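Local coordinates for protein inositol monophosphatase (Staphylococcus aureus, PDB 5DW8) that probably hydrolyses myo-inositol monophosphates to inositol and phosphate and here holds adenosine-2'-monophosphate beside two calcium ions, at residues T53-F58 with E74-D79; V89-D94 with P214-G219; N105-I110 with A192-V197. All coordinates share one frame; numbering follows the deposited sequence.

Contact 1 lies at the surface, its centre about 17 Å from that of the chain, whereas contacts 2 and 3 are buried, with centres about 6 and 5 Å from it. Contact 1 relies on carboxylate hydrogen bonds and a stacked ring pair; contact 2 on aspartates, calcium and one water; contact 3 on a leucine and small side chains packed without a hydrogen bond between its segments. Strands 86-91 and 107-114, which carry the first segments of contacts 2 and 3, are neighbours in one sheet, and both contacts reach the nucleotide. Asp94 ties them together, its OD2 accepting from the N of Ala193. Contact 1 joins contact 2 through packing of Thr53 and Glu54 on Pro92.

Contact 1: T53-F58 with E74-D79; sequences TEDFIF and EGHGHD
His76 lays its imidazole against the Phe58 ring while its edge meets Asp55 of the same helix, joining helix 44-64 to the loop that follows strand 69-72 in the inositol monophosphatase fold. The two rings form an offset stack, with centroids 4.0 Å apart and planes inclined by 29°. ND1 of His76 lies over the centre of the phenyl face. In return, CB of Phe58 sits over one face of the imidazole, displaced toward the rim, as a CH-pi contact. With CG of Phe58 opposite its backbone N (chi1 169°), the phenyl extends from the helix beneath the histidine.

Asp55 meets the edge of the imidazole. NE2 of His76 donates to OD1 of Asp55 at 3.3 Å in a nearly straight bond of 166°; the oxygen lies in the ring plane, although the carboxylate itself stands almost perpendicular to it. This His-carboxylate bond is long, but together with the stack it helps restrain the ring's orientation.

Glu54 reaches farther. Its chain stays extended beyond CG and brings the carboxylate to the start of the loop, where OE1 accepts from the N of Glu74 at 2.6 Å, on the syn side and a little out of the carboxylate plane. The side chain of Glu74, by contrast, bends at chi2 and leads away from residues 53-58 toward Lys51, earlier on the same helix, for a long, weak ion pair. Behind this face, Thr53 and Ile57 pack on helix 11-32. Past the point of attachment the loop makes a type II beta turn from Gly75 to His78, so His76 enters from its second position. Its CG, opposite the carbonyl carbon, directs the ring toward the helix, and the ring's turn about CB-CG brings CE1 of His76 to 3.4 Å from CG of Phe58.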
loop_
_atom_site.group_PDB
_atom_site.type_symbol
_atom_site.label_atom_id
_atom_site.label_comp_id
_atom_site.label_asym_id
_atom_site.label_seq_id
_atom_site.Cartn_x
_atom_site.Cartn_y
_atom_site.Cartn_z
ATOM N N THR A 53 24.091 -3.977 -7.117
ATOM C CA THR A 53 23.762 -2.570 -6.917
ATOM C C THR A 53 24.568 -1.924 -5.811
ATOM O O THR A 53 24.991 -0.770 -5.946
ATOM C CB THR A 53 22.272 -2.375 -6.606
ATOM O OG1 THR A 53 21.509 -2.853 -7.707
ATOM C CG2 THR A 53 21.948 -0.898 -6.418
ATOM N N GLU A 54 24.738 -2.647 -4.716
ATOM C CA GLU A 54 25.550 -2.177 -3.619
ATOM C C GLU A 54 26.971 -2.169 -4.051
ATOM O O GLU A 54 27.732 -1.328 -3.606
ATOM C CB GLU A 54 25.447 -3.084 -2.414
ATOM C CG GLU A 54 25.902 -2.393 -1.141
ATOM C CD GLU A 54 25.534 -3.177 0.112
ATOM O OE1 GLU A 54 24.338 -3.235 0.496
ATOM O OE2 GLU A 54 26.447 -3.741 0.727
ATOM N N ASP A 55 27.336 -3.110 -4.917
ATOM C CA ASP A 55 28.703 -3.211 -5.407
ATOM C C ASP A 55 29.002 -2.049 -6.355
ATOM O O ASP A 55 30.061 -1.438 -6.263
ATOM C CB ASP A 55 28.970 -4.555 -6.064
ATOM C CG ASP A 55 28.887 -5.702 -5.087
ATOM O OD1 ASP A 55 28.724 -5.431 -3.868
ATOM O OD2 ASP A 55 28.931 -6.886 -5.523
ATOM N N PHE A 56 28.039 -1.711 -7.203
ATOM C CA PHE A 56 28.112 -0.487 -8.003
ATOM C C PHE A 56 28.179 0.815 -7.173
ATOM O O PHE A 56 29.030 1.695 -7.412
ATOM C CB PHE A 56 26.919 -0.420 -8.939
ATOM C CG PHE A 56 26.859 0.844 -9.722
ATOM C CD1 PHE A 56 27.730 1.047 -10.768
ATOM C CD2 PHE A 56 25.961 1.840 -9.389
ATOM C CE1 PHE A 56 27.688 2.211 -11.498
ATOM C CE2 PHE A 56 25.920 3.011 -10.112
ATOM C CZ PHE A 56 26.789 3.197 -11.169
ATOM N N ILE A 57 27.282 0.931 -6.196
ATOM C CA ILE A 57 27.326 2.076 -5.274
ATOM C C ILE A 57 28.663 2.151 -4.524
ATOM O O ILE A 57 29.277 3.196 -4.455
ATOM C CB ILE A 57 26.143 2.058 -4.294
ATOM C CG1 ILE A 57 24.837 2.312 -5.039
ATOM C CG2 ILE A 57 26.302 3.096 -3.192
ATOM C CD1 ILE A 57 23.615 1.686 -4.382
ATOM N N PHE A 58 29.136 1.031 -4.013
ATOM C CA PHE A 58 30.359 1.021 -3.187
ATOM C C PHE A 58 31.570 1.336 -4.105
ATOM O O PHE A 58 32.376 2.212 -3.817
ATOM C CB PHE A 58 30.436 -0.325 -2.421
ATOM C CG PHE A 58 31.739 -0.594 -1.745
ATOM C CD1 PHE A 58 31.974 -0.128 -0.447
ATOM C CD2 PHE A 58 32.760 -1.299 -2.419
ATOM C CE1 PHE A 58 33.210 -0.332 0.164
ATOM C CE2 PHE A 58 33.984 -1.543 -1.812
ATOM C CZ PHE A 58 34.219 -1.063 -0.517
ATOM N N GLU A 74 24.143 -5.206 2.115
ATOM C CA GLU A 74 24.802 -6.406 1.583
ATOM C C GLU A 74 26.120 -6.749 2.229
ATOM O O GLU A 74 26.885 -7.505 1.657
ATOM C CB GLU A 74 24.978 -6.320 0.041
ATOM C CG GLU A 74 24.618 -7.608 -0.676
ATOM C CD GLU A 74 23.212 -8.104 -0.318
ATOM O OE1 GLU A 74 22.254 -7.287 -0.368
ATOM O OE2 GLU A 74 23.078 -9.302 0.040
ATOM N N GLY A 75 26.407 -6.189 3.396
ATOM C CA GLY A 75 27.603 -6.578 4.146
ATOM C C GLY A 75 28.743 -5.577 4.268
ATOM O O GLY A 75 29.520 -5.695 5.199
ATOM N N HIS A 76 28.870 -4.593 3.366
ATOM C CA HIS A 76 29.996 -3.647 3.440
ATOM C C HIS A 76 29.940 -2.900 4.770
ATOM O O HIS A 76 28.870 -2.416 5.181
ATOM C CB HIS A 76 29.974 -2.595 2.305
ATOM C CG HIS A 76 30.056 -3.163 0.930
ATOM N ND1 HIS A 76 31.237 -3.240 0.228
ATOM C CD2 HIS A 76 29.101 -3.647 0.105
ATOM C CE1 HIS A 76 31.010 -3.786 -0.957
ATOM N NE2 HIS A 76 29.716 -4.029 -1.062
ATOM N N GLY A 77 31.091 -2.781 5.432
ATOM C CA GLY A 77 31.218 -1.947 6.625
ATOM C C GLY A 77 30.570 -2.423 7.913
ATOM O O GLY A 77 30.267 -1.609 8.800
ATOM N N HIS A 78 30.345 -3.734 8.018
ATOM C CA HIS A 78 29.798 -4.331 9.241
ATOM C C HIS A 78 30.721 -4.053 10.392
ATOM O O HIS A 78 31.922 -4.338 10.299
ATOM C CB HIS A 78 29.667 -5.837 9.095
ATOM C CG HIS A 78 29.366 -6.534 10.385
ATOM N ND1 HIS A 78 28.234 -6.261 11.128
ATOM C CD2 HIS A 78 30.038 -7.501 11.057
ATOM C CE1 HIS A 78 28.220 -7.036 12.198
ATOM N NE2 HIS A 78 29.308 -7.788 12.185
ATOM N N ASP A 79 30.161 -3.503 11.467
ATOM C CA ASP A 79 30.917 -3.117 12.669
ATOM C C ASP A 79 31.802 -1.890 12.528
ATOM O O ASP A 79 32.677 -1.670 13.350
ATOM C CB ASP A 79 31.769 -4.279 13.227
ATOM C CG ASP A 79 30.953 -5.280 13.962
ATOM O OD1 ASP A 79 29.735 -5.278 13.721
ATOM O OD2 ASP A 79 31.532 -6.060 14.771
#

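Contact 2: V89-D94 with P214-G219. With CA (calcium ion), chain E; CA (calcium ion), chain C; 2AM (adenosine-2'-monophosphate), chain D.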
loop_
_atom_site.group_PDB
_atom_site.type_symbol
_atom_site.label_atom_id
_atom_site.label_comp_id
_atom_site.label_asym_id
_atom_site.label_seq_id
_atom_site.Cartn_x
_atom_site.Cartn_y
_atom_site.Cartn_z
ATOM N N VAL A 89 25.335 5.040 4.526
ATOM C CA VAL A 89 24.561 3.866 4.921
ATOM C C VAL A 89 23.472 3.640 3.909
ATOM O O VAL A 89 22.570 4.475 3.708
ATOM C CB VAL A 89 24.111 3.831 6.422
ATOM C CG1 VAL A 89 24.145 5.189 7.090
ATOM C CG2 VAL A 89 22.792 3.103 6.633
ATOM N N VAL A 90 23.600 2.508 3.227
ATOM C CA VAL A 90 22.827 2.276 2.040
ATOM C C VAL A 90 22.123 0.948 2.078
ATOM O O VAL A 90 22.653 -0.038 2.603
ATOM C CB VAL A 90 23.689 2.449 0.754
ATOM C CG1 VAL A 90 25.168 2.400 1.071
ATOM C CG2 VAL A 90 23.332 1.443 -0.346
ATOM N N ASP A 91 20.922 0.936 1.527
ATOM C CA ASP A 91 20.191 -0.315 1.292
ATOM C C ASP A 91 19.856 -0.329 -0.173
ATOM O O ASP A 91 19.129 0.535 -0.625
ATOM C CB ASP A 91 18.904 -0.355 2.100
ATOM C CG ASP A 91 18.138 -1.650 1.900
ATOM O OD1 ASP A 91 18.610 -2.513 1.113
ATOM O OD2 ASP A 91 17.046 -1.800 2.534
ATOM N N PRO A 92 20.400 -1.283 -0.937
ATOM C CA PRO A 92 20.246 -1.008 -2.341
ATOM C C PRO A 92 18.836 -1.300 -2.746
ATOM O O PRO A 92 18.343 -0.607 -3.603
ATOM C CB PRO A 92 21.268 -1.929 -3.019
ATOM C CG PRO A 92 22.028 -2.577 -1.942
ATOM C CD PRO A 92 21.150 -2.527 -0.720
ATOM N N ILE A 93 18.189 -2.303 -2.139
ATOM C CA ILE A 93 16.751 -2.522 -2.334
ATOM C C ILE A 93 15.953 -2.686 -1.018
ATOM O O ILE A 93 15.942 -3.758 -0.399
ATOM C CB ILE A 93 16.463 -3.718 -3.268
ATOM C CG1 ILE A 93 16.996 -3.439 -4.677
ATOM C CG2 ILE A 93 14.959 -3.985 -3.380
ATOM C CD1 ILE A 93 18.319 -4.089 -4.974
ATOM N N ASP A 94 15.283 -1.613 -0.605
ATOM C CA ASP A 94 14.280 -1.714 0.420
ATOM C C ASP A 94 12.964 -2.111 -0.216
ATOM O O ASP A 94 12.447 -1.385 -1.066
ATOM C CB ASP A 94 14.123 -0.396 1.163
ATOM C CG ASP A 94 13.438 -0.574 2.492
ATOM O OD1 ASP A 94 13.682 -1.586 3.150
ATOM O OD2 ASP A 94 12.626 0.275 2.859
ATOM N N PRO A 214 19.848 -0.020 10.384
ATOM C CA PRO A 214 20.330 1.323 10.058
ATOM C C PRO A 214 20.069 1.814 8.622
ATOM O O PRO A 214 19.629 2.947 8.445
ATOM C CB PRO A 214 21.833 1.212 10.310
ATOM C CG PRO A 214 21.939 0.189 11.379
ATOM C CD PRO A 214 20.846 -0.794 11.146
ATOM N N TRP A 215 20.388 1.004 7.622
ATOM C CA TRP A 215 20.177 1.356 6.204
ATOM C C TRP A 215 18.714 1.553 5.815
ATOM O O TRP A 215 18.419 2.292 4.869
ATOM C CB TRP A 215 20.818 0.308 5.269
ATOM C CG TRP A 215 20.538 -1.111 5.664
ATOM C CD1 TRP A 215 19.404 -1.834 5.403
ATOM C CD2 TRP A 215 21.400 -1.980 6.403
ATOM N NE1 TRP A 215 19.502 -3.082 5.939
ATOM C CE2 TRP A 215 20.723 -3.204 6.556
ATOM C CE3 TRP A 215 22.682 -1.847 6.938
ATOM C CZ2 TRP A 215 21.284 -4.293 7.238
ATOM C CZ3 TRP A 215 23.256 -2.946 7.607
ATOM C CH2 TRP A 215 22.549 -4.147 7.753
ATOM N N ASP A 216 17.802 0.887 6.516
ATOM C CA ASP A 216 16.371 1.060 6.245
ATOM C C ASP A 216 15.795 2.423 6.665
ATOM O O ASP A 216 14.791 2.850 6.090
ATOM C CB ASP A 216 15.554 -0.002 6.972
ATOM C CG ASP A 216 15.710 -1.388 6.370
ATOM O OD1 ASP A 216 15.818 -2.367 7.189
ATOM O OD2 ASP A 216 15.730 -1.486 5.110
ATOM N N PHE A 217 16.393 3.086 7.666
ATOM C CA PHE A 217 15.900 4.401 8.099
ATOM C C PHE A 217 16.886 5.560 7.909
ATOM O O PHE A 217 16.566 6.697 8.156
ATOM C CB PHE A 217 15.427 4.347 9.550
ATOM C CG PHE A 217 16.458 3.863 10.534
ATOM C CD1 PHE A 217 17.504 4.679 10.934
ATOM C CD2 PHE A 217 16.359 2.597 11.087
ATOM C CE1 PHE A 217 18.439 4.248 11.856
ATOM C CE2 PHE A 217 17.279 2.150 12.010
ATOM C CZ PHE A 217 18.323 2.979 12.406
ATOM N N ALA A 218 18.092 5.257 7.479
ATOM C CA ALA A 218 19.143 6.245 7.417
ATOM C C ALA A 218 18.753 7.371 6.497
ATOM O O ALA A 218 18.658 8.512 6.954
ATOM C CB ALA A 218 20.445 5.608 6.963
ATOM N N GLY A 219 18.504 7.069 5.220
ATOM C CA GLY A 219 18.084 8.090 4.235
ATOM C C GLY A 219 16.837 8.885 4.631
ATOM O O GLY A 219 16.774 10.114 4.479
HETATM CA CA CA E . 16.027 -3.328 3.833
HETATM CA CA CA C . 17.555 -4.520 1.114
HETATM P P 2AM D . 14.202 -5.374 2.947
HETATM O O1P 2AM D . 12.974 -5.255 1.917
HETATM O O2P 2AM D . 14.181 -6.918 3.462
HETATM O O3P 2AM D . 15.451 -4.964 2.247
HETATM C "C5'" 2AM D . 9.528 -5.226 5.102
HETATM O "O5'" 2AM D . 8.181 -4.786 4.859
HETATM C "C4'" 2AM D . 10.306 -3.973 5.480
HETATM O "O4'" 2AM D . 11.058 -4.183 6.726
HETATM C "C3'" 2AM D . 11.367 -3.664 4.449
HETATM O "O3'" 2AM D . 11.694 -2.289 4.590
HETATM C "C2'" 2AM D . 12.473 -4.636 4.923
HETATM O "O2'" 2AM D . 13.775 -4.455 4.278
HETATM C "C1'" 2AM D . 12.490 -4.294 6.397
HETATM N N9 2AM D . 13.158 -5.327 7.268
HETATM C C8 2AM D . 14.118 -5.074 8.167
HETATM N N7 2AM D . 14.454 -6.216 8.770
HETATM C C5 2AM D . 13.701 -7.185 8.243
HETATM C C6 2AM D . 13.652 -8.503 8.495
HETATM N N6 2AM D . 14.490 -8.952 9.428
HETATM N N1 2AM D . 12.795 -9.330 7.852
HETATM C C2 2AM D . 11.941 -8.783 6.882
HETATM N N3 2AM D . 12.015 -7.395 6.634
HETATM C C4 2AM D . 12.896 -6.635 7.316
HETATM O O HOH W 1 19.698 4.496 4.164
#
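Three carboxylates converge here without a hydrogen bond between them: OD2 of Asp216 stands 2.9 Å from OD2 of Asp91 and is also close to OD1 of Asp94. The shared calcium probably offsets much of the repulsion. It is bound by OD2 of Asp91 at 2.2 Å and by OD2 of Asp216 at 2.3 Å, the two carboxylate planes being turned 63° apart. Asp91 uses its other oxygen, OD1, for the second calcium, which also takes the backbone O of Ile93; the carboxylate therefore bridges the pair. With CG of Asp91 opposite the backbone N (chi1 -179°), both oxygens extend toward the metals. O3P of the nucleotide phosphate bridges the same two ions, and its ester oxygen O2' also binds the ion shared with Asp216.

The sequence Asp91-Pro92-Ile93-Asp94 belongs to the metal-binding signature of the inositol monophosphatase family, and Asp216 brings in the N-terminal end of helix 214-226. Asp94 serves the sugar: its OD1 accepts from the ribose O3' at 2.6 Å, while OD2 is held by Ser191 and Ala193.

Beside the metal site, the Trp215 indole lies obliquely by Asp91, its CD1 3.7 Å from the aspartate CB. Away from the metals, Val89 places its methyls against CB of Ala218. A bridging water joins the backbones: it donates to Val89 O at 2.9 Å and to Trp215 O at 2.6 Å, and accepts from Gly219 N at 3.0 Å.

Contact 3: N105-I110 with A192-V197. With 2AM (adenosine-2'-monophosphate), chain D.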
loop_
_atom_site.group_PDB
_atom_site.type_symbol
_atom_site.label_atom_id
_atom_site.label_comp_id
_atom_site.label_asym_id
_atom_site.label_seq_id
_atom_site.Cartn_x
_atom_site.Cartn_y
_atom_site.Cartn_z
ATOM N N ASN A 105 7.237 -0.505 -6.160
ATOM C CA ASN A 105 7.224 -0.158 -4.727
ATOM C C ASN A 105 8.467 -0.574 -3.938
ATOM O O ASN A 105 8.347 -1.071 -2.819
ATOM C CB ASN A 105 5.966 -0.724 -4.061
ATOM C CG ASN A 105 4.701 -0.336 -4.808
ATOM O OD1 ASN A 105 4.532 0.815 -5.176
ATOM N ND2 ASN A 105 3.834 -1.309 -5.076
ATOM N N PHE A 106 9.651 -0.387 -4.515
ATOM C CA PHE A 106 10.898 -0.581 -3.788
ATOM C C PHE A 106 11.811 0.656 -3.959
ATOM O O PHE A 106 11.595 1.493 -4.844
ATOM C CB PHE A 106 11.591 -1.868 -4.266
ATOM C CG PHE A 106 11.945 -1.856 -5.719
ATOM C CD1 PHE A 106 13.155 -1.295 -6.153
ATOM C CD2 PHE A 106 11.065 -2.373 -6.671
ATOM C CE1 PHE A 106 13.473 -1.246 -7.506
ATOM C CE2 PHE A 106 11.385 -2.348 -8.028
ATOM C CZ PHE A 106 12.588 -1.785 -8.446
ATOM N N ALA A 107 12.842 0.775 -3.132
ATOM C CA ALA A 107 13.673 2.001 -3.153
ATOM C C ALA A 107 15.102 1.794 -2.674
ATOM O O ALA A 107 15.383 0.902 -1.888
ATOM C CB ALA A 107 13.018 3.107 -2.319
ATOM N N ILE A 108 15.999 2.625 -3.174
ATOM C CA ILE A 108 17.345 2.620 -2.703
ATOM C C ILE A 108 17.328 3.653 -1.580
ATOM O O ILE A 108 16.681 4.700 -1.704
ATOM C CB ILE A 108 18.331 3.009 -3.831
ATOM C CG1 ILE A 108 18.112 2.101 -5.070
ATOM C CG2 ILE A 108 19.767 2.964 -3.309
ATOM C CD1 ILE A 108 19.006 2.342 -6.299
ATOM N N SER A 109 17.976 3.355 -0.464
ATOM C CA SER A 109 18.036 4.292 0.623
ATOM C C SER A 109 19.493 4.619 0.890
ATOM O O SER A 109 20.339 3.717 0.987
ATOM C CB SER A 109 17.406 3.717 1.871
ATOM O OG SER A 109 17.163 4.744 2.824
ATOM N N ILE A 110 19.771 5.917 1.009
ATOM C CA ILE A 110 21.111 6.408 1.339
ATOM C C ILE A 110 21.038 7.619 2.248
ATOM O O ILE A 110 20.526 8.655 1.861
ATOM C CB ILE A 110 21.940 6.839 0.094
ATOM C CG1 ILE A 110 21.851 5.811 -1.047
ATOM C CG2 ILE A 110 23.386 7.030 0.479
ATOM C CD1 ILE A 110 22.815 6.074 -2.210
ATOM N N ALA A 192 10.015 0.162 4.336
ATOM C CA ALA A 192 10.192 1.097 5.477
ATOM C C ALA A 192 10.683 2.467 5.060
ATOM O O ALA A 192 10.280 3.468 5.649
ATOM C CB ALA A 192 11.152 0.530 6.524
ATOM N N ALA A 193 11.587 2.513 4.101
ATOM C CA ALA A 193 12.106 3.798 3.645
ATOM C C ALA A 193 11.000 4.628 2.964
ATOM O O ALA A 193 10.801 5.777 3.275
ATOM C CB ALA A 193 13.264 3.571 2.696
ATOM N N LEU A 194 10.260 4.028 2.055
ATOM C CA LEU A 194 9.149 4.731 1.416
ATOM C C LEU A 194 8.058 5.109 2.421
ATOM O O LEU A 194 7.462 6.170 2.287
ATOM C CB LEU A 194 8.544 3.885 0.281
ATOM C CG LEU A 194 9.378 3.751 -0.988
ATOM C CD1 LEU A 194 8.654 2.883 -1.992
ATOM C CD2 LEU A 194 9.711 5.128 -1.585
ATOM N N GLU A 195 7.805 4.262 3.425
ATOM C CA GLU A 195 6.796 4.561 4.444
ATOM C C GLU A 195 7.213 5.719 5.378
ATOM O O GLU A 195 6.382 6.561 5.727
ATOM C CB GLU A 195 6.384 3.277 5.204
ATOM C CG GLU A 195 5.390 2.418 4.427
ATOM C CD GLU A 195 5.127 1.030 5.023
ATOM O OE1 GLU A 195 5.881 0.060 4.788
ATOM O OE2 GLU A 195 4.117 0.883 5.718
ATOM N N ILE A 196 8.490 5.755 5.799
ATOM C CA ILE A 196 9.096 6.956 6.445
ATOM C C ILE A 196 8.907 8.200 5.552
ATOM O O ILE A 196 8.424 9.249 5.980
ATOM C CB ILE A 196 10.591 6.723 6.728
ATOM C CG1 ILE A 196 10.745 5.763 7.889
ATOM C CG2 ILE A 196 11.331 8.008 7.081
ATOM C CD1 ILE A 196 12.075 5.037 7.887
ATOM N N VAL A 197 9.267 8.037 4.287
ATOM C CA VAL A 197 9.013 9.040 3.258
ATOM C C VAL A 197 7.517 9.398 3.252
ATOM O O VAL A 197 7.162 10.560 3.416
ATOM C CB VAL A 197 9.531 8.536 1.883
ATOM C CG1 VAL A 197 8.622 8.931 0.743
ATOM C CG2 VAL A 197 10.935 9.046 1.612
HETATM P P 2AM D . 14.202 -5.374 2.947
HETATM O O1P 2AM D . 12.974 -5.255 1.917
HETATM O O2P 2AM D . 14.181 -6.918 3.462
HETATM O O3P 2AM D . 15.451 -4.964 2.247
HETATM C "C5'" 2AM D . 9.528 -5.226 5.102
HETATM O "O5'" 2AM D . 8.181 -4.786 4.859
HETATM C "C4'" 2AM D . 10.306 -3.973 5.480
HETATM O "O4'" 2AM D . 11.058 -4.183 6.726
HETATM C "C3'" 2AM D . 11.367 -3.664 4.449
HETATM O "O3'" 2AM D . 11.694 -2.289 4.590
HETATM C "C2'" 2AM D . 12.473 -4.636 4.923
HETATM O "O2'" 2AM D . 13.775 -4.455 4.278
HETATM C "C1'" 2AM D . 12.490 -4.294 6.397
HETATM N N9 2AM D . 13.158 -5.327 7.268
HETATM C C8 2AM D . 14.118 -5.074 8.167
HETATM N N7 2AM D . 14.454 -6.216 8.770
HETATM C C5 2AM D . 13.701 -7.185 8.243
HETATM C C6 2AM D . 13.652 -8.503 8.495
HETATM N N6 2AM D . 14.490 -8.952 9.428
HETATM N N1 2AM D . 12.795 -9.330 7.852
HETATM C C2 2AM D . 11.941 -8.783 6.882
HETATM N N3 2AM D . 12.015 -7.395 6.634
HETATM C C4 2AM D . 12.896 -6.635 7.316
#
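Strand 107-110 runs past the first turns of helix 192-197 with no hydrogen bond between them, Ser109 and Ala193 having the closer CA atoms at 6.7 Å and Ala107 and Leu194 following at 7.0 Å. Ala107 and Ser109 both direct CB toward the helix. Leu194 packs against Ala107: CG and CD2 each lie 3.9 Å from Ala107 CB, while CD1 reaches back to the backbone of Asn105, 4.0 Å from its carbonyl carbon. This spread follows from an extended leucine, with chi2 at 179° and CG opposite the carbonyl carbon.

In the inositol monophosphatase fold this pairing sets helix 192-200 against the large mixed sheet, where Val123 of the adjoining strand 117-125 also touches Ala193 and Leu194. Ser109 points its OG toward Ala193 CB at 4.1 Å, a loose contact, and bonds weakly to the O of Trp215.

The helix begins at the nucleotide pocket. Ala192 donates its backbone N to O3' of adenosine-2'-monophosphate at 3.0 Å, an almost straight bond of 168°, and its CB lies 3.5 Å from that same oxygen.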